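Local coordinates for protein (endonuclease) (Salmonella typhimurium, PDB 1BYR) that is an endonuclease of the PLD-like family, with a mixed alpha/beta fold and two chains in its assembly, at residues V47-K50 and K51-V54; T66-A69 and S70-A73; L133-S136 and F137-W141. All coordinates share one frame; numbering follows the deposited sequence.

Contact 1 of 3, residues V47-K50 and K51-V54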
# COMPACT_ATOMS: atom_id res chain seq x y z
N VAL A 47 -4.09 -21.61 1.48
CA VAL A 47 -4.32 -22.97 1.95
C VAL A 47 -3.42 -23.97 1.22
O VAL A 47 -3.03 -24.99 1.78
CB VAL A 47 -5.81 -23.38 1.80
CG1 VAL A 47 -6.71 -22.25 2.29
CG2 VAL A 47 -6.11 -23.72 0.37
N ALA A 48 -3.07 -23.68 -0.03
CA ALA A 48 -2.16 -24.58 -0.75
C ALA A 48 -0.80 -24.48 -0.07
O ALA A 48 -0.05 -25.46 -0.02
CB ALA A 48 -2.04 -24.20 -2.21
N ALA A 49 -0.47 -23.31 0.45
CA ALA A 49 0.80 -23.12 1.15
C ALA A 49 0.80 -23.97 2.42
O ALA A 49 1.76 -24.68 2.71
CB ALA A 49 1.00 -21.65 1.50
N LYS A 50 -0.28 -23.88 3.18
CA LYS A 50 -0.41 -24.67 4.41
C LYS A 50 -0.22 -26.17 4.11
O LYS A 50 0.55 -26.86 4.78
CB LYS A 50 -1.79 -24.44 5.03
CG LYS A 50 -2.07 -25.26 6.28
CD LYS A 50 -1.49 -24.60 7.52
CE LYS A 50 -1.73 -25.46 8.75
NZ LYS A 50 -1.99 -26.88 8.37
N LYS A 51 -0.90 -26.65 3.08
CA LYS A 51 -0.81 -28.05 2.66
C LYS A 51 0.63 -28.41 2.32
O LYS A 51 1.05 -29.55 2.49
CB LYS A 51 -1.71 -28.30 1.45
CG LYS A 51 -3.19 -28.29 1.79
CD LYS A 51 -4.03 -28.64 0.57
CE LYS A 51 -5.52 -28.70 0.91
NZ LYS A 51 -6.41 -28.40 -0.26
N ARG A 52 1.40 -27.44 1.85
CA ARG A 52 2.80 -27.65 1.53
C ARG A 52 3.62 -27.76 2.83
O ARG A 52 4.79 -28.09 2.79
CB ARG A 52 3.36 -26.47 0.72
CG ARG A 52 3.19 -26.57 -0.78
CD ARG A 52 4.27 -25.78 -1.51
NE ARG A 52 4.43 -24.41 -1.02
CZ ARG A 52 3.59 -23.42 -1.31
NH1 ARG A 52 2.53 -23.64 -2.07
NH2 ARG A 52 3.83 -22.20 -0.85
N GLY A 53 2.99 -27.46 3.96
CA GLY A 53 3.71 -27.49 5.22
C GLY A 53 4.11 -26.11 5.73
O GLY A 53 4.68 -25.97 6.81
N VAL A 54 3.80 -25.07 4.96
CA VAL A 54 4.16 -23.71 5.36
C VAL A 54 3.41 -23.24 6.60
O VAL A 54 2.21 -23.45 6.74
CB VAL A 54 3.91 -22.71 4.22
CG1 VAL A 54 4.13 -21.28 4.72
CG2 VAL A 54 4.83 -23.02 3.04
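Backbone hydrogen bonds join the last turn of helix 40-51 to the residues that leave it. Lys51 N donates to Val47 O at 3.0 Å in a nearly straight helical bond (N-H...O 167°), and Arg52 N reaches Ala48 O at 3.1 Å along a more bent path. Two further bonds close the end: Val54 N to Ala49 O (3.1 Å) and Gly53 N to Lys50 O (2.6 Å), the latter donor standing above the carbonyl plane. With Gly53 at positive phi (102°), this pair makes a Schellman motif, which turns the chain from helix 40-51 into strand 55-61 of a beta-alpha-beta crossover that starts at strand 29-34.

Apolar contact accompanies the turn: Ala49 CB lies 4.1 Å from Val54 CB, and both side chains rest on Ile30 of strand 29-34.

Arg52 adds van der Waals contact. Bent at chi3 (-50°), its chain folds back until Ala49 CA lies over one guanidinium face, offset toward the rim and 3.7 Å from Arg52 CZ. Arg52 NH2 touches Ala49 CB at 3.7 Å but donates to Ala26 O, in the loop before strand 29-34, and weakly to Ile23 O near the end of helix 14-25.

Contact 2 of 3, residues T66-A69 and S70-A73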
# COMPACT_ATOMS: atom_id res chain seq x y z
N THR A 66 -16.98 -8.14 7.89
CA THR A 66 -18.23 -8.75 8.33
C THR A 66 -19.16 -9.03 7.15
O THR A 66 -20.28 -9.49 7.33
CB THR A 66 -18.94 -7.87 9.36
OG1 THR A 66 -19.40 -6.67 8.73
CG2 THR A 66 -18.00 -7.54 10.49
N GLY A 67 -18.70 -8.73 5.94
CA GLY A 67 -19.51 -8.99 4.77
C GLY A 67 -19.52 -10.49 4.43
O GLY A 67 -18.64 -11.24 4.88
N ARG A 68 -20.48 -10.92 3.62
CA ARG A 68 -20.59 -12.33 3.27
C ARG A 68 -19.31 -12.94 2.69
O ARG A 68 -18.89 -14.03 3.10
CB ARG A 68 -21.75 -12.54 2.29
CG ARG A 68 -22.01 -14.01 1.98
CD ARG A 68 -22.85 -14.65 3.08
NE ARG A 68 -22.88 -16.11 3.00
CZ ARG A 68 -21.85 -16.91 3.26
NH1 ARG A 68 -20.68 -16.39 3.62
NH2 ARG A 68 -22.00 -18.22 3.19
N ALA A 69 -18.70 -12.26 1.73
CA ALA A 69 -17.48 -12.76 1.12
C ALA A 69 -16.36 -12.88 2.16
O ALA A 69 -15.57 -13.84 2.15
CB ALA A 69 -17.06 -11.85 -0.02
N SER A 70 -16.30 -11.91 3.08
CA SER A 70 -15.29 -11.94 4.13
C SER A 70 -15.48 -13.19 4.98
O SER A 70 -14.52 -13.93 5.25
CB SER A 70 -15.39 -10.69 5.03
OG SER A 70 -14.92 -9.55 4.34
N ILE A 71 -16.72 -13.45 5.39
CA ILE A 71 -17.00 -14.63 6.21
C ILE A 71 -16.65 -15.95 5.49
O ILE A 71 -16.07 -16.86 6.09
CB ILE A 71 -18.48 -14.62 6.66
CG1 ILE A 71 -18.65 -13.52 7.72
CG2 ILE A 71 -18.88 -15.98 7.20
CD1 ILE A 71 -20.09 -13.13 7.97
N ALA A 72 -16.98 -16.05 4.21
CA ALA A 72 -16.67 -17.23 3.42
C ALA A 72 -15.15 -17.49 3.42
O ALA A 72 -14.71 -18.62 3.62
CB ALA A 72 -17.17 -17.05 1.98
N ALA A 73 -14.35 -16.44 3.23
CA ALA A 73 -12.90 -16.61 3.22
C ALA A 73 -12.35 -16.96 4.59
O ALA A 73 -11.49 -17.83 4.73
CB ALA A 73 -12.22 -15.33 2.70
O HOH W 1 -16.86 -7.09 4.59
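Ile71 lies against the residues that open helix 68-79, and its side chain traces their carbonyl groups. The backbone sets its position: Ile71 N donates to Gly67 O at 3.0 Å, with an N-H...O angle of 165°. From there CB sits 3.6 Å from Arg68 O. CG1, placed beside the backbone N by a chi1 of -72°, passes 3.6 Å from Gly67 O, and the tip, CD1, ends 3.7 Å from Thr66 O, ahead of the helix. The other branch, CG2, anti to the backbone N, meets Arg68 NH1 at 4.0 Å.

That guanidinium arrives because the Arg68 chain bends at chi2 (81°) and returns along the helix. NH1 comes within 3.9 Å of Ala72 CB, while Ala72 N lies at the guanidinium edge, near its plane, with its own hydrogen bonded to Arg68 O.

Gly67 holds the N-cap position, just ahead of the first helical residue, and can offer no side-chain cap. A water joins the cap residue to the first turn, accepting from Gly67 N at 2.8 Å and donating to Ser70 OG at 3.1 Å. The same hydroxyl is hydrogen-bonded to Asn65 OD1, which ties the incoming loop of the beta-alpha-beta unit 55-61, 68-79, 84-87 to the first turn.

No charged or direct side-chain hydrogen bond crosses between the two halves; the contact therefore depends on main-chain bonds, van der Waals contact of Ile71 and Ala72 with carbonyl groups and the Arg68 guanidinium, and one bridging water, a chemistry consistent with a largely exposed helix start.

Contact 3 of 3, residues L133-S136 and F137-W141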
# COMPACT_ATOMS: atom_id res chain seq x y z
N LEU A 133 14.52 -5.89 6.75
CA LEU A 133 13.25 -5.26 6.45
C LEU A 133 12.11 -6.16 6.91
O LEU A 133 11.13 -5.70 7.50
CB LEU A 133 13.12 -5.00 4.95
CG LEU A 133 11.84 -4.24 4.58
CD1 LEU A 133 11.94 -2.80 5.08
CD2 LEU A 133 11.63 -4.28 3.06
N ALA A 134 12.25 -7.46 6.66
CA ALA A 134 11.22 -8.42 7.03
C ALA A 134 11.06 -8.59 8.55
O ALA A 134 9.94 -8.69 9.04
CB ALA A 134 11.50 -9.77 6.35
N GLU A 135 12.17 -8.61 9.30
CA GLU A 135 12.05 -8.75 10.75
C GLU A 135 11.39 -7.51 11.34
O GLU A 135 10.67 -7.59 12.34
CB GLU A 135 13.41 -8.99 11.41
CG GLU A 135 13.36 -9.06 12.97
CD GLU A 135 12.29 -10.03 13.55
OE1 GLU A 135 12.49 -11.27 13.47
OE2 GLU A 135 11.26 -9.54 14.10
N SER A 136 11.62 -6.36 10.73
CA SER A 136 10.97 -5.14 11.19
C SER A 136 9.46 -5.27 10.93
O SER A 136 8.62 -4.97 11.80
CB SER A 136 11.50 -3.91 10.46
OG SER A 136 10.58 -2.85 10.60
N PHE A 137 9.10 -5.73 9.73
CA PHE A 137 7.70 -5.90 9.39
C PHE A 137 7.07 -6.93 10.29
O PHE A 137 5.89 -6.83 10.65
CB PHE A 137 7.55 -6.31 7.93
CG PHE A 137 7.09 -5.20 7.03
CD1 PHE A 137 5.75 -4.89 6.91
CD2 PHE A 137 8.01 -4.45 6.30
CE1 PHE A 137 5.32 -3.88 6.08
CE2 PHE A 137 7.59 -3.43 5.47
CZ PHE A 137 6.24 -3.14 5.36
N LEU A 138 7.85 -7.94 10.67
CA LEU A 138 7.38 -9.01 11.56
C LEU A 138 6.96 -8.45 12.93
O LEU A 138 5.96 -8.87 13.51
CB LEU A 138 8.47 -10.07 11.74
CG LEU A 138 7.96 -11.46 12.15
CD1 LEU A 138 7.20 -12.10 10.98
CD2 LEU A 138 9.13 -12.33 12.58
N GLU A 139 7.75 -7.51 13.45
CA GLU A 139 7.42 -6.89 14.72
C GLU A 139 6.08 -6.16 14.60
O GLU A 139 5.27 -6.14 15.52
CB GLU A 139 8.51 -5.90 15.13
CG GLU A 139 9.81 -6.54 15.56
CD GLU A 139 10.88 -5.51 15.86
OE1 GLU A 139 10.71 -4.36 15.40
OE2 GLU A 139 11.88 -5.83 16.53
N HIS A 140 5.85 -5.58 13.43
CA HIS A 140 4.61 -4.85 13.11
C HIS A 140 3.47 -5.86 13.07
O HIS A 140 2.38 -5.62 13.59
CB HIS A 140 4.78 -4.17 11.74
CG HIS A 140 3.59 -3.38 11.29
ND1 HIS A 140 3.13 -2.26 11.96
CD2 HIS A 140 2.86 -3.46 10.15
CE1 HIS A 140 2.15 -1.70 11.27
NE2 HIS A 140 1.98 -2.41 10.16
N TRP A 141 3.72 -7.01 12.44
CA TRP A 141 2.72 -8.07 12.33
C TRP A 141 2.40 -8.66 13.71
O TRP A 141 1.23 -8.86 14.07
CB TRP A 141 3.23 -9.18 11.41
CG TRP A 141 2.28 -10.32 11.27
CD1 TRP A 141 1.33 -10.48 10.32
CD2 TRP A 141 2.13 -11.42 12.18
NE1 TRP A 141 0.59 -11.61 10.58
CE2 TRP A 141 1.06 -12.21 11.72
CE3 TRP A 141 2.80 -11.81 13.36
CZ2 TRP A 141 0.63 -13.37 12.37
CZ3 TRP A 141 2.37 -12.97 14.01
CH2 TRP A 141 1.29 -13.73 13.52
O HOH W 2 12.75 -8.06 16.01
O HOH W 3 9.06 -2.65 13.42
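Glu135 and Leu138 meet because the glutamate chain first runs anti to its own nitrogen (chi1 176°) and then bends at chi2 (51°), turning its carboxylate along the helix. Glu139 holds CG beside its backbone N and extends from there, crossing the Glu135 chain at about a right angle.

Glu135 OE1 touches Leu138 CD2 at 3.6 Å, and OE2 lies as close to the aliphatic part of the next turn, 3.6 Å from Glu139 CG. The carboxylate planes are 59° apart and the two OE2 atoms of Glu135 and Glu139 stand 4.5 Å from each other, a like-charge approach that would probably raise the affinity of either for a proton. A water lies between them, but its bond to Glu135 is weak and its distance to Glu139 is too short to be trusted. A second water has ordinary distances: it donates to Ser136 O at 2.9 Å and to Glu139 OE1 at 3.1 Å.

On another side of the helix the contact is apolar. Leu133 CG lies 4.2 Å from Phe137 CD2, and Leu133 O comes to the ring edge, in plane, 3.6 Å from the same carbon. Phe137 N also donates to Leu133 O, one of four successive helical bonds that continue to His140 N.

Tyr9 of the second subunit stacks on His140, meets Phe137 edge-to-face and is hydrogen-bonded to Ser136 OG, while Asp95 holds His140 NE2. Phe137 also rests on Val97 and Ile99, and Trp141 on strands 29-34 and 55-61. Such a division marks 131-146 as an amphipathic helix of the PLD-like fold, packed on the central sheet and on the subunit partner.

All three contacts are local to helices, and each mixes buried with exposed residues. Contacts 1 and 2 treat opposite ends of neighbouring helices: a C-terminal turn closed by main-chain geometry, and an N-terminal turn with a water joining Gly67 N and Ser70 OG. Those helices touch through Val47 with Tyr76 and Ile77, although the contacts themselves stay about 7 Å apart at their nearest atoms. Contact 3 lies within helix 131-146, across the chain centre from contact 2, with centres 27 Å apart. It alone reaches the second subunit, and it adds aromatic and acidic side chains to the helical bonds. Contacts 1 and 3 both bear on strand 29-34, whereas contact 2 is the most exposed.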